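Local coordinates for Carboxylesterase/phospholipase family protein (Francisella tularensis subsp. tularensis, PDB 4F21), which probably hydrolyses carboxylic esters, as a serine hydrolase of the alpha/beta hydrolase superfamily whose large structural rearrangement facilitates catalysis, at residues A[204-209]-A[216-221]; A[190-193]-A[198-201]; A[144-149]-A[158-163]; A[58-63]-A[231-236]. All blocks are in the same frame, centred on the assembly; numbering follows the deposited sequence.

Contact 1 (A[204-209]-A[216-221])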
loop_
_atom_site.group_PDB
_atom_site.type_symbol
_atom_site.label_atom_id
_atom_site.label_comp_id
_atom_site.label_asym_id
_atom_site.label_seq_id
_atom_site.Cartn_x
_atom_site.Cartn_y
_atom_site.Cartn_z
ATOM N N ASP A 204 -8.953 11.112 3.652
ATOM C CA ASP A 204 -9.548 11.101 2.319
ATOM C C ASP A 204 -9.514 9.704 1.694
ATOM O O ASP A 204 -10.512 9.244 1.142
ATOM C CB ASP A 204 -8.851 12.116 1.408
ATOM C CG ASP A 204 -9.522 12.246 0.053
ATOM O OD1 ASP A 204 -10.767 12.172 -0.006
ATOM O OD2 ASP A 204 -8.803 12.421 -0.954
ATOM N N LEU A 205 -8.367 9.035 1.782
ATOM C CA LEU A 205 -8.235 7.669 1.278
ATOM C C LEU A 205 -9.165 6.713 2.022
ATOM O O LEU A 205 -9.907 5.947 1.403
ATOM C CB LEU A 205 -6.782 7.190 1.391
ATOM C CG LEU A 205 -6.421 5.750 0.996
ATOM C CD1 LEU A 205 -5.066 5.713 0.311
ATOM C CD2 LEU A 205 -6.409 4.826 2.207
ATOM N N SER A 206 -9.122 6.763 3.351
ATOM C CA SER A 206 -9.936 5.877 4.183
ATOM C C SER A 206 -11.433 6.057 3.944
ATOM O O SER A 206 -12.170 5.081 3.815
ATOM C CB SER A 206 -9.624 6.093 5.664
ATOM O OG SER A 206 -10.476 5.309 6.480
ATOM N N ASP A 207 -11.871 7.310 3.892
ATOM C CA ASP A 207 -13.275 7.625 3.670
ATOM C C ASP A 207 -13.710 7.247 2.260
ATOM O O ASP A 207 -14.781 6.669 2.073
ATOM C CB ASP A 207 -13.552 9.108 3.932
ATOM C CG ASP A 207 -13.757 9.417 5.407
ATOM O OD1 ASP A 207 -14.893 9.244 5.899
ATOM O OD2 ASP A 207 -12.791 9.842 6.074
ATOM N N LYS A 208 -12.878 7.574 1.273
ATOM C CA LYS A 208 -13.194 7.253 -0.119
ATOM C C LYS A 208 -13.145 5.752 -0.391
ATOM O O LYS A 208 -13.667 5.284 -1.398
ATOM C CB LYS A 208 -12.296 8.021 -1.097
ATOM C CG LYS A 208 -12.680 9.485 -1.257
ATOM C CD LYS A 208 -12.059 10.117 -2.499
ATOM C CE LYS A 208 -10.540 10.101 -2.440
ATOM N NZ LYS A 208 -9.931 11.047 -3.420
ATOM N N LEU A 209 -12.514 5.002 0.508
ATOM C CA LEU A 209 -12.580 3.547 0.452
ATOM C C LEU A 209 -13.818 3.044 1.188
ATOM O O LEU A 209 -14.410 2.035 0.807
ATOM C CB LEU A 209 -11.319 2.917 1.047
ATOM C CG LEU A 209 -10.050 2.988 0.195
ATOM C CD1 LEU A 209 -8.872 2.405 0.954
ATOM C CD2 LEU A 209 -10.249 2.264 -1.128
ATOM N N ASN A 216 -12.398 -0.249 6.449
ATOM C CA ASN A 216 -10.999 -0.222 6.863
ATOM C C ASN A 216 -10.806 0.360 8.256
ATOM O O ASN A 216 -11.587 1.200 8.702
ATOM C CB ASN A 216 -10.158 0.566 5.854
ATOM C CG ASN A 216 -10.514 2.045 5.819
ATOM O OD1 ASN A 216 -10.029 2.833 6.631
ATOM N ND2 ASN A 216 -11.357 2.428 4.866
ATOM N N GLU A 217 -9.761 -0.101 8.938
ATOM C CA GLU A 217 -9.354 0.474 10.212
ATOM C C GLU A 217 -8.488 1.694 9.950
ATOM O O GLU A 217 -7.457 1.594 9.288
ATOM C CB GLU A 217 -8.545 -0.536 11.027
ATOM C CG GLU A 217 -9.352 -1.630 11.701
ATOM C CD GLU A 217 -8.461 -2.671 12.351
ATOM O OE1 GLU A 217 -7.475 -3.092 11.705
ATOM O OE2 GLU A 217 -8.736 -3.059 13.508
ATOM N N TYR A 218 -8.906 2.848 10.457
ATOM C CA TYR A 218 -8.093 4.049 10.333
ATOM C C TYR A 218 -7.324 4.297 11.627
ATOM O O TYR A 218 -7.918 4.548 12.677
ATOM C CB TYR A 218 -8.946 5.267 9.972
ATOM C CG TYR A 218 -8.132 6.526 9.771
ATOM C CD1 TYR A 218 -7.632 6.858 8.520
ATOM C CD2 TYR A 218 -7.849 7.374 10.836
ATOM C CE1 TYR A 218 -6.881 7.999 8.334
ATOM C CE2 TYR A 218 -7.098 8.514 10.661
ATOM C CZ TYR A 218 -6.616 8.823 9.409
ATOM O OH TYR A 218 -5.868 9.962 9.230
ATOM N N LYS A 219 -6.000 4.228 11.544
ATOM C CA LYS A 219 -5.153 4.393 12.716
ATOM C C LYS A 219 -4.148 5.526 12.527
ATOM O O LYS A 219 -3.099 5.335 11.913
ATOM C CB LYS A 219 -4.421 3.084 13.025
ATOM C CG LYS A 219 -5.327 1.868 13.029
ATOM C CD LYS A 219 -4.721 0.715 13.800
ATOM C CE LYS A 219 -5.748 -0.383 14.018
ATOM N NZ LYS A 219 -5.250 -1.439 14.939
ATOM N N HIS A 220 -4.468 6.706 13.051
ATOM C CA HIS A 220 -3.536 7.827 12.975
ATOM C C HIS A 220 -2.684 7.933 14.235
ATOM O O HIS A 220 -3.119 7.554 15.322
ATOM C CB HIS A 220 -4.255 9.151 12.679
ATOM C CG HIS A 220 -5.049 9.687 13.829
ATOM N ND1 HIS A 220 -6.428 9.682 13.848
ATOM C CD2 HIS A 220 -4.660 10.263 14.991
ATOM C CE1 HIS A 220 -6.852 10.224 14.975
ATOM N NE2 HIS A 220 -5.799 10.581 15.689
ATOM N N TYR A 221 -1.471 8.451 14.082
ATOM C CA TYR A 221 -0.533 8.548 15.197
ATOM C C TYR A 221 -0.141 9.998 15.479
ATOM O O TYR A 221 0.403 10.683 14.618
ATOM C CB TYR A 221 0.706 7.685 14.925
ATOM C CG TYR A 221 0.373 6.225 14.709
ATOM C CD1 TYR A 221 -0.008 5.755 13.457
ATOM C CD2 TYR A 221 0.421 5.321 15.760
ATOM C CE1 TYR A 221 -0.327 4.425 13.256
ATOM C CE2 TYR A 221 0.105 3.986 15.568
ATOM C CZ TYR A 221 -0.268 3.544 14.315
ATOM O OH TYR A 221 -0.582 2.220 14.118
#
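The Tyr218 ring meets Ser206 obliquely, its CD1 lying 3.6 Å from the Ser206 CB, while the in-plane edge of the same ring is met by His220 ND1. His203 also brings its imidazole to this tyrosine, with the ring planes not far from parallel. The second flat group, the Asn216 amide, sits beside Ser206 and is gripped at both ends. Its OD1 takes a short hydrogen bond from Ser206 OG at 2.5 Å, with the donor in the carbonyl plane on a lone pair. Its ND2 donates a hydrogen bond to the backbone Ser206 O at 3.0 Å, close to the amide plane and with an N-H...O angle of 155°. The Asn216 CB already points toward the helix, and setting CG between backbone N and carbonyl carbon (chi1 66°) brings the amide to Ser206. Leu209 CB rests 3.9 Å from the Asn216 ND2. The helix and strand run nearly antiparallel, at 163°, as expected where a beta-alpha-beta crossover returns to the sheet. Two bonds to a single serine fix the rotation of the amide: one end must accept and the other donate, so the polar pair is matched where helix 199-210 covers the edge strand.

Contact 2 (A[190-193]-A[198-201])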
loop_
_atom_site.group_PDB
_atom_site.type_symbol
_atom_site.label_atom_id
_atom_site.label_comp_id
_atom_site.label_asym_id
_atom_site.label_seq_id
_atom_site.Cartn_x
_atom_site.Cartn_y
_atom_site.Cartn_z
ATOM N N HIS A 190 -1.574 6.636 9.314
ATOM C CA HIS A 190 -1.154 7.975 8.903
ATOM C C HIS A 190 -0.667 8.854 10.057
ATOM O O HIS A 190 -1.182 8.782 11.171
ATOM C CB HIS A 190 -2.282 8.685 8.147
ATOM C CG HIS A 190 -1.795 9.617 7.081
ATOM N ND1 HIS A 190 -2.004 9.388 5.738
ATOM C CD2 HIS A 190 -1.092 10.772 7.161
ATOM C CE1 HIS A 190 -1.460 10.366 5.036
ATOM N NE2 HIS A 190 -0.900 11.219 5.876
ATOM N N GLY A 191 0.324 9.693 9.774
ATOM C CA GLY A 191 0.892 10.576 10.776
ATOM C C GLY A 191 0.125 11.872 10.918
ATOM O O GLY A 191 -0.376 12.423 9.937
ATOM N N THR A 192 0.038 12.360 12.150
ATOM C CA THR A 192 -0.709 13.575 12.455
ATOM C C THR A 192 0.053 14.839 12.056
ATOM O O THR A 192 -0.530 15.780 11.516
ATOM C CB THR A 192 -1.081 13.629 13.951
ATOM O OG1 THR A 192 -2.074 12.634 14.226
ATOM C CG2 THR A 192 -1.633 14.993 14.328
ATOM N N ASP A 193 1.359 14.850 12.304
ATOM C CA ASP A 193 2.174 16.023 12.007
ATOM C C ASP A 193 2.868 15.936 10.649
ATOM O O ASP A 193 3.877 16.604 10.416
ATOM C CB ASP A 193 3.208 16.241 13.107
ATOM C CG ASP A 193 2.575 16.553 14.438
ATOM O OD1 ASP A 193 1.422 16.128 14.658
ATOM O OD2 ASP A 193 3.226 17.225 15.264
ATOM N N PRO A 198 -0.236 15.411 4.372
ATOM C CA PRO A 198 -1.116 15.775 5.494
ATOM C C PRO A 198 -2.163 14.713 5.835
ATOM O O PRO A 198 -2.512 13.895 4.986
ATOM C CB PRO A 198 -1.788 17.060 5.002
ATOM C CG PRO A 198 -0.795 17.657 4.068
ATOM C CD PRO A 198 -0.173 16.482 3.362
ATOM N N GLU A 199 -2.663 14.749 7.069
ATOM C CA GLU A 199 -3.527 13.695 7.597
ATOM C C GLU A 199 -4.901 13.613 6.931
ATOM O O GLU A 199 -5.459 12.522 6.775
ATOM C CB GLU A 199 -3.693 13.850 9.114
ATOM C CG GLU A 199 -4.341 12.646 9.782
ATOM C CD GLU A 199 -4.792 12.921 11.201
ATOM O OE1 GLU A 199 -5.485 12.055 11.776
ATOM O OE2 GLU A 199 -4.457 13.996 11.739
ATOM N N VAL A 200 -5.444 14.765 6.542
ATOM C CA VAL A 200 -6.762 14.826 5.907
ATOM C C VAL A 200 -6.808 14.094 4.564
ATOM O O VAL A 200 -7.885 13.779 4.057
ATOM C CB VAL A 200 -7.240 16.280 5.713
ATOM C CG1 VAL A 200 -7.586 16.907 7.054
ATOM C CG2 VAL A 200 -6.183 17.098 4.985
ATOM N N LEU A 201 -5.637 13.827 3.996
ATOM C CA LEU A 201 -5.538 13.062 2.760
ATOM C C LEU A 201 -5.603 11.563 3.053
ATOM O O LEU A 201 -6.080 10.774 2.232
ATOM C CB LEU A 201 -4.253 13.426 2.017
ATOM C CG LEU A 201 -4.139 14.913 1.668
ATOM C CD1 LEU A 201 -2.825 15.222 0.968
ATOM C CD2 LEU A 201 -5.318 15.356 0.812
#
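Glu199 and His190 bury the most surface here, and Thr192 comes next. Glu199 starts out with its CG anti to the backbone N (chi1 -168°) and stays extended to the carboxylate, a shape that carries it along the end of strand 186-191. On the way its CB passes 3.7 Å from the carbonyl oxygen of Gly191. Beyond that the side chain runs beside Thr192, the two pointing the same way, and OE2 of Glu199 stops 3.7 Å from the Thr192 OG1, a van der Waals approach. The stronger polar attachment of the carboxylate lies outside the two segments: OE1 is hydrogen-bonded to His203 NE2, with a weak hydrogen bond to Tyr218 OH besides. Thr192 OG1 likewise has a weak partner in Tyr221 O.

His190 brings its imidazole up to Pro198 and Glu199, where the chain enters helix 199-210. CD2 of the ring lies 3.8 Å from the Glu199 CA, and NE2 comes within 3.2 Å of the Pro198 O, but the angle there is too poor for a hydrogen bond. NE2 bonds instead to Leu197 O, which ties the ring to the loop leading into the helix. That loop also carries Asp194, the probable acid of a Ser-His-Asp triad with Ser140 and His226, and the His190 side chain touches this triad. The contact therefore closes the turn from strand 186-191 into helix 199-210, with strand 216-221 alongside, where Tyr218 and His220 meet His190, Thr192 and Glu199.

Contact 3 (A[144-149]-A[158-163])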
loop_
_atom_site.group_PDB
_atom_site.type_symbol
_atom_site.label_atom_id
_atom_site.label_comp_id
_atom_site.label_asym_id
_atom_site.label_seq_id
_atom_site.Cartn_x
_atom_site.Cartn_y
_atom_site.Cartn_z
ATOM N N ILE A 144 -0.093 4.145 -3.004
ATOM C CA ILE A 144 -1.091 4.318 -4.050
ATOM C C ILE A 144 -1.276 3.030 -4.855
ATOM O O ILE A 144 -2.400 2.636 -5.173
ATOM C CB ILE A 144 -0.671 5.442 -5.015
ATOM C CG1 ILE A 144 -0.222 6.678 -4.230
ATOM C CG2 ILE A 144 -1.804 5.776 -5.973
ATOM C CD1 ILE A 144 0.659 7.627 -5.017
ATOM N N ILE A 145 -0.161 2.374 -5.164
ATOM C CA ILE A 145 -0.158 1.232 -6.077
ATOM C C ILE A 145 -0.593 -0.067 -5.391
ATOM O O ILE A 145 -0.681 -1.116 -6.027
ATOM C CB ILE A 145 1.235 1.052 -6.725
ATOM C CG1 ILE A 145 1.863 2.415 -7.016
ATOM C CG2 ILE A 145 1.143 0.252 -8.017
ATOM C CD1 ILE A 145 1.142 3.209 -8.087
ATOM N N ALA A 146 -0.873 0.008 -4.094
ATOM C CA ALA A 146 -1.319 -1.167 -3.351
ATOM C C ALA A 146 -2.837 -1.207 -3.247
ATOM O O ALA A 146 -3.465 -2.246 -3.467
ATOM C CB ALA A 146 -0.693 -1.189 -1.969
ATOM N N THR A 147 -3.419 -0.062 -2.906
ATOM C CA THR A 147 -4.863 0.054 -2.759
ATOM C C THR A 147 -5.544 -0.089 -4.113
ATOM O O THR A 147 -6.270 -1.060 -4.345
ATOM C CB THR A 147 -5.252 1.393 -2.094
ATOM O OG1 THR A 147 -4.753 1.419 -0.751
ATOM C CG2 THR A 147 -6.755 1.559 -2.058
ATOM N N TYR A 148 -5.276 0.868 -5.004
ATOM C CA TYR A 148 -5.832 0.888 -6.362
ATOM C C TYR A 148 -5.736 -0.453 -7.071
ATOM O O TYR A 148 -6.665 -0.861 -7.765
ATOM C CB TYR A 148 -5.133 1.947 -7.219
ATOM C CG TYR A 148 -5.743 3.329 -7.132
ATOM C CD1 TYR A 148 -7.109 3.501 -6.959
ATOM C CD2 TYR A 148 -4.947 4.461 -7.228
ATOM C CE1 TYR A 148 -7.663 4.763 -6.880
ATOM C CE2 TYR A 148 -5.490 5.722 -7.152
ATOM C CZ TYR A 148 -6.848 5.870 -6.978
ATOM O OH TYR A 148 -7.384 7.132 -6.901
ATOM N N THR A 149 -4.603 -1.127 -6.905
ATOM C CA THR A 149 -4.414 -2.452 -7.476
ATOM C C THR A 149 -5.448 -3.429 -6.929
ATOM O O THR A 149 -6.222 -4.021 -7.686
ATOM C CB THR A 149 -3.004 -2.997 -7.180
ATOM O OG1 THR A 149 -2.026 -2.167 -7.818
ATOM C CG2 THR A 149 -2.867 -4.427 -7.685
ATOM N N GLY A 158 -5.565 -10.478 -0.369
ATOM C CA GLY A 158 -5.513 -10.762 1.056
ATOM C C GLY A 158 -5.631 -9.569 1.980
ATOM O O GLY A 158 -6.158 -9.680 3.091
ATOM N N GLY A 159 -5.131 -8.424 1.536
ATOM C CA GLY A 159 -5.193 -7.224 2.345
ATOM C C GLY A 159 -4.452 -6.046 1.753
ATOM O O GLY A 159 -3.671 -6.194 0.815
ATOM N N ILE A 160 -4.712 -4.865 2.301
ATOM C CA ILE A 160 -4.016 -3.651 1.902
ATOM C C ILE A 160 -3.510 -2.944 3.151
ATOM O O ILE A 160 -4.247 -2.793 4.124
ATOM C CB ILE A 160 -4.940 -2.680 1.141
ATOM C CG1 ILE A 160 -5.613 -3.379 -0.043
ATOM C CG2 ILE A 160 -4.162 -1.463 0.674
ATOM C CD1 ILE A 160 -6.733 -2.566 -0.662
ATOM N N MET A 161 -2.254 -2.516 3.133
ATOM C CA MET A 161 -1.734 -1.721 4.242
ATOM C C MET A 161 -1.240 -0.348 3.791
ATOM O O MET A 161 -0.052 -0.146 3.530
ATOM C CB MET A 161 -0.653 -2.479 5.017
ATOM C CG MET A 161 -1.192 -3.653 5.820
ATOM S SD MET A 161 -0.044 -4.271 7.069
ATOM C CE MET A 161 1.206 -5.047 6.053
ATOM N N ALA A 162 -2.173 0.592 3.702
ATOM C CA ALA A 162 -1.859 1.951 3.292
ATOM C C ALA A 162 -1.190 2.704 4.434
ATOM O O ALA A 162 -1.735 2.797 5.533
ATOM C CB ALA A 162 -3.119 2.674 2.838
ATOM N N LEU A 163 -0.002 3.235 4.163
ATOM C CA LEU A 163 0.791 3.925 5.171
ATOM C C LEU A 163 1.241 5.277 4.641
ATOM O O LEU A 163 2.062 5.346 3.727
ATOM C CB LEU A 163 2.022 3.092 5.538
ATOM C CG LEU A 163 1.800 1.636 5.952
ATOM C CD1 LEU A 163 2.995 0.787 5.557
ATOM C CD2 LEU A 163 1.558 1.540 7.442
#
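Thr147 and Ile160 meet across the return leg of a beta-alpha-beta unit, strand 134-139, helix 144-150 and strand 159-163, at the heart of the alpha/beta hydrolase sheet. The helix follows the Gly-X-Ser-X-Gly turn holding Ser140, the probable nucleophile, as in other members of this superfamily. Helix and strand run at 145° to each other, their axes 7.9 Å apart at the closest point.

Ile160 does most of the touching. Its side chain crosses that of Thr147 at about a right angle and presents two methyl groups to the helix. CG2 of Ile160 packs on the Thr147 OG1 at 3.3 Å, and CD1 reaches the Thr147 CA at 3.8 Å, so it touches the backbone of the helix as well as the threonine side chain. The same CG2 also meets Ala146, lying 4.1 Å from its backbone C and 4.4 Å from its CB. Thr147 keeps OG1 anti to its carbonyl carbon (chi1 -65°), which turns the hydroxyl rather than CG2 toward the strand. From there OG1 also comes within 4.1 Å of the CB of Ala162, two residues further along the same face. All four touching residues are buried, and what joins them is plain van der Waals packing of small and branched groups.

On the other face of strand 159-163, Met161 meets helix 230-243 at Phe239 and Ile240. Helix 111-126 flanks Ile145 and Thr149, while the strand itself bonds to neighbours on both edges, strands 134-139 and 186-191.

Contact 4 (A[58-63]-A[231-236])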
loop_
_atom_site.group_PDB
_atom_site.type_symbol
_atom_site.label_atom_id
_atom_site.label_comp_id
_atom_site.label_asym_id
_atom_site.label_seq_id
_atom_site.Cartn_x
_atom_site.Cartn_y
_atom_site.Cartn_z
ATOM N N ASN A 58 12.405 -7.793 11.003
ATOM C CA ASN A 58 12.909 -8.064 12.346
ATOM C C ASN A 58 12.175 -7.268 13.419
ATOM O O ASN A 58 12.500 -7.369 14.602
ATOM C CB ASN A 58 14.407 -7.769 12.432
ATOM C CG ASN A 58 15.043 -7.569 11.074
ATOM O OD1 ASN A 58 14.820 -8.349 10.149
ATOM N ND2 ASN A 58 15.833 -6.509 10.944
ATOM N N TYR A 59 11.187 -6.478 13.004
ATOM C CA TYR A 59 10.484 -5.593 13.927
ATOM C C TYR A 59 9.114 -6.115 14.346
ATOM O O TYR A 59 8.400 -5.458 15.098
ATOM C CB TYR A 59 10.360 -4.191 13.329
ATOM C CG TYR A 59 11.681 -3.461 13.243
ATOM C CD1 TYR A 59 12.549 -3.681 12.184
ATOM C CD2 TYR A 59 12.064 -2.564 14.227
ATOM C CE1 TYR A 59 13.761 -3.022 12.104
ATOM C CE2 TYR A 59 13.276 -1.899 14.155
ATOM C CZ TYR A 59 14.120 -2.132 13.091
ATOM O OH TYR A 59 15.326 -1.472 13.014
ATOM N N PHE A 60 8.763 -7.307 13.881
ATOM C CA PHE A 60 7.429 -7.847 14.106
ATOM C C PHE A 60 7.411 -8.975 15.132
ATOM O O PHE A 60 8.439 -9.601 15.402
ATOM C CB PHE A 60 6.841 -8.331 12.782
ATOM C CG PHE A 60 6.713 -7.250 11.750
ATOM C CD1 PHE A 60 6.485 -5.938 12.131
ATOM C CD2 PHE A 60 6.821 -7.543 10.405
ATOM C CE1 PHE A 60 6.367 -4.939 11.190
ATOM C CE2 PHE A 60 6.701 -6.545 9.456
ATOM C CZ PHE A 60 6.473 -5.242 9.849
ATOM N N ASP A 61 6.232 -9.229 15.694
ATOM C CA ASP A 61 6.058 -10.274 16.702
ATOM C C ASP A 61 5.263 -11.472 16.180
ATOM O O ASP A 61 4.862 -12.338 16.959
ATOM C CB ASP A 61 5.354 -9.713 17.943
ATOM C CG ASP A 61 6.050 -8.496 18.513
ATOM O OD1 ASP A 61 7.296 -8.470 18.520
ATOM O OD2 ASP A 61 5.347 -7.564 18.956
ATOM N N VAL A 62 5.026 -11.517 14.872
ATOM C CA VAL A 62 4.240 -12.594 14.270
ATOM C C VAL A 62 5.147 -13.646 13.662
ATOM O O VAL A 62 6.205 -13.317 13.132
ATOM C CB VAL A 62 3.329 -12.062 13.160
ATOM C CG1 VAL A 62 2.282 -13.102 12.773
ATOM C CG2 VAL A 62 2.665 -10.806 13.619
ATOM N N SER A 63 4.724 -14.906 13.738
ATOM C CA SER A 63 5.492 -16.011 13.177
ATOM C C SER A 63 5.732 -15.814 11.683
ATOM O O SER A 63 4.790 -15.742 10.895
ATOM C CB SER A 63 4.802 -17.356 13.444
ATOM O OG SER A 63 3.517 -17.425 12.848
ATOM N N GLU A 231 4.909 1.900 17.573
ATOM C CA GLU A 231 3.536 1.515 17.890
ATOM C C GLU A 231 2.870 1.065 16.597
ATOM O O GLU A 231 2.158 0.056 16.552
ATOM C CB GLU A 231 2.769 2.709 18.473
ATOM C CG GLU A 231 3.475 3.385 19.657
ATOM C CD GLU A 231 3.495 2.519 20.909
ATOM O OE1 GLU A 231 2.711 1.549 20.975
ATOM O OE2 GLU A 231 4.299 2.808 21.821
ATOM N N GLU A 232 3.147 1.810 15.531
ATOM C CA GLU A 232 2.640 1.490 14.203
ATOM C C GLU A 232 3.173 0.145 13.738
ATOM O O GLU A 232 2.443 -0.636 13.158
ATOM C CB GLU A 232 3.031 2.579 13.207
ATOM C CG GLU A 232 2.497 2.359 11.807
ATOM C CD GLU A 232 2.751 3.545 10.908
ATOM O OE1 GLU A 232 3.483 4.466 11.333
ATOM O OE2 GLU A 232 2.220 3.558 9.779
ATOM N N ILE A 233 4.449 -0.122 14.004
ATOM C CA ILE A 233 5.057 -1.398 13.638
ATOM C C ILE A 233 4.350 -2.544 14.355
ATOM O O ILE A 233 4.047 -3.583 13.758
ATOM C CB ILE A 233 6.562 -1.414 13.955
ATOM C CG1 ILE A 233 7.342 -0.708 12.847
ATOM C CG2 ILE A 233 7.071 -2.829 14.079
ATOM C CD1 ILE A 233 7.301 -1.438 11.526
ATOM N N LYS A 234 4.073 -2.334 15.638
ATOM C CA LYS A 234 3.280 -3.286 16.408
ATOM C C LYS A 234 1.921 -3.527 15.753
ATOM O O LYS A 234 1.491 -4.673 15.614
ATOM C CB LYS A 234 3.084 -2.796 17.847
ATOM C CG LYS A 234 2.184 -3.691 18.683
ATOM C CD LYS A 234 1.606 -2.955 19.884
ATOM C CE LYS A 234 0.647 -3.856 20.654
ATOM N NZ LYS A 234 -0.083 -3.121 21.726
ATOM N N ASP A 235 1.251 -2.449 15.347
ATOM C CA ASP A 235 -0.068 -2.579 14.727
ATOM C C ASP A 235 -0.037 -3.291 13.367
ATOM O O ASP A 235 -0.969 -4.013 13.011
ATOM C CB ASP A 235 -0.751 -1.215 14.594
ATOM C CG ASP A 235 -1.568 -0.851 15.818
ATOM O OD1 ASP A 235 -1.807 -1.743 16.659
ATOM O OD2 ASP A 235 -1.981 0.325 15.926
ATOM N N ILE A 236 1.030 -3.065 12.610
ATOM C CA ILE A 236 1.242 -3.699 11.315
ATOM C C ILE A 236 1.414 -5.196 11.520
ATOM O O ILE A 236 0.755 -6.019 10.864
ATOM C CB ILE A 236 2.514 -3.140 10.649
ATOM C CG1 ILE A 236 2.293 -1.697 10.188
ATOM C CG2 ILE A 236 2.943 -4.007 9.479
ATOM C CD1 ILE A 236 3.549 -1.036 9.696
#
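Phe60 and Ile233 each set CG or CG1 anti to the carbonyl carbon (chi1 -60° and -81°), and in Ile233 this leaves CG2 anti to the backbone N, where it faces the loop. The phenyl ring and the isoleucine then cross at about a right angle. CE1 of Phe60 touches the Ile233 CD1 at 3.6 Å, and CD1 of the ring lies 3.7 Å from the Ile233 CG2. One helical turn on, Ile236 meets the far end of the ring, its CG2 3.8 Å from the Phe60 CZ. Tyr59 adds its first carbon: CB packs on the Ile233 CG2 at 3.6 Å, whereas its phenol leads away from the helix.

Ile56 and Val228 also touch Ile233, and Leu163 of the sheet lies against Ile236, so the two isoleucines are buried from several directions. Asp61 N makes a weak hydrogen bond to Ser237 OG, just past the contact. This is apolar packing of a loop on a helix: the link between strands 38-44 and 67-72 lies over helix 230-243, the C-terminal helix that covers one face of the alpha/beta hydrolase sheet.

Contacts 1 and 2 close the two ends of one crossover, strand 186-191 to helix 199-210 to strand 216-221, their centres about 10 Å apart; Tyr221 N bonds to His190 O at 2.9 Å between them. Contact 3 belongs to an earlier crossover and its centre is about 12 Å from that of contact 1, with Leu209 CD2 on Thr147 CG2 at 3.7 Å joining the two helices on one face of the sheet. Contact 4 lies beyond the other face, its centre about 18 Å from that of contact 3, yet Met161 SD reaches Ile236 CG2 at 3.8 Å. Contact 2 touches the probable Ser-His-Asp triad through His190, and the helix of contact 3 follows the Ser140 turn.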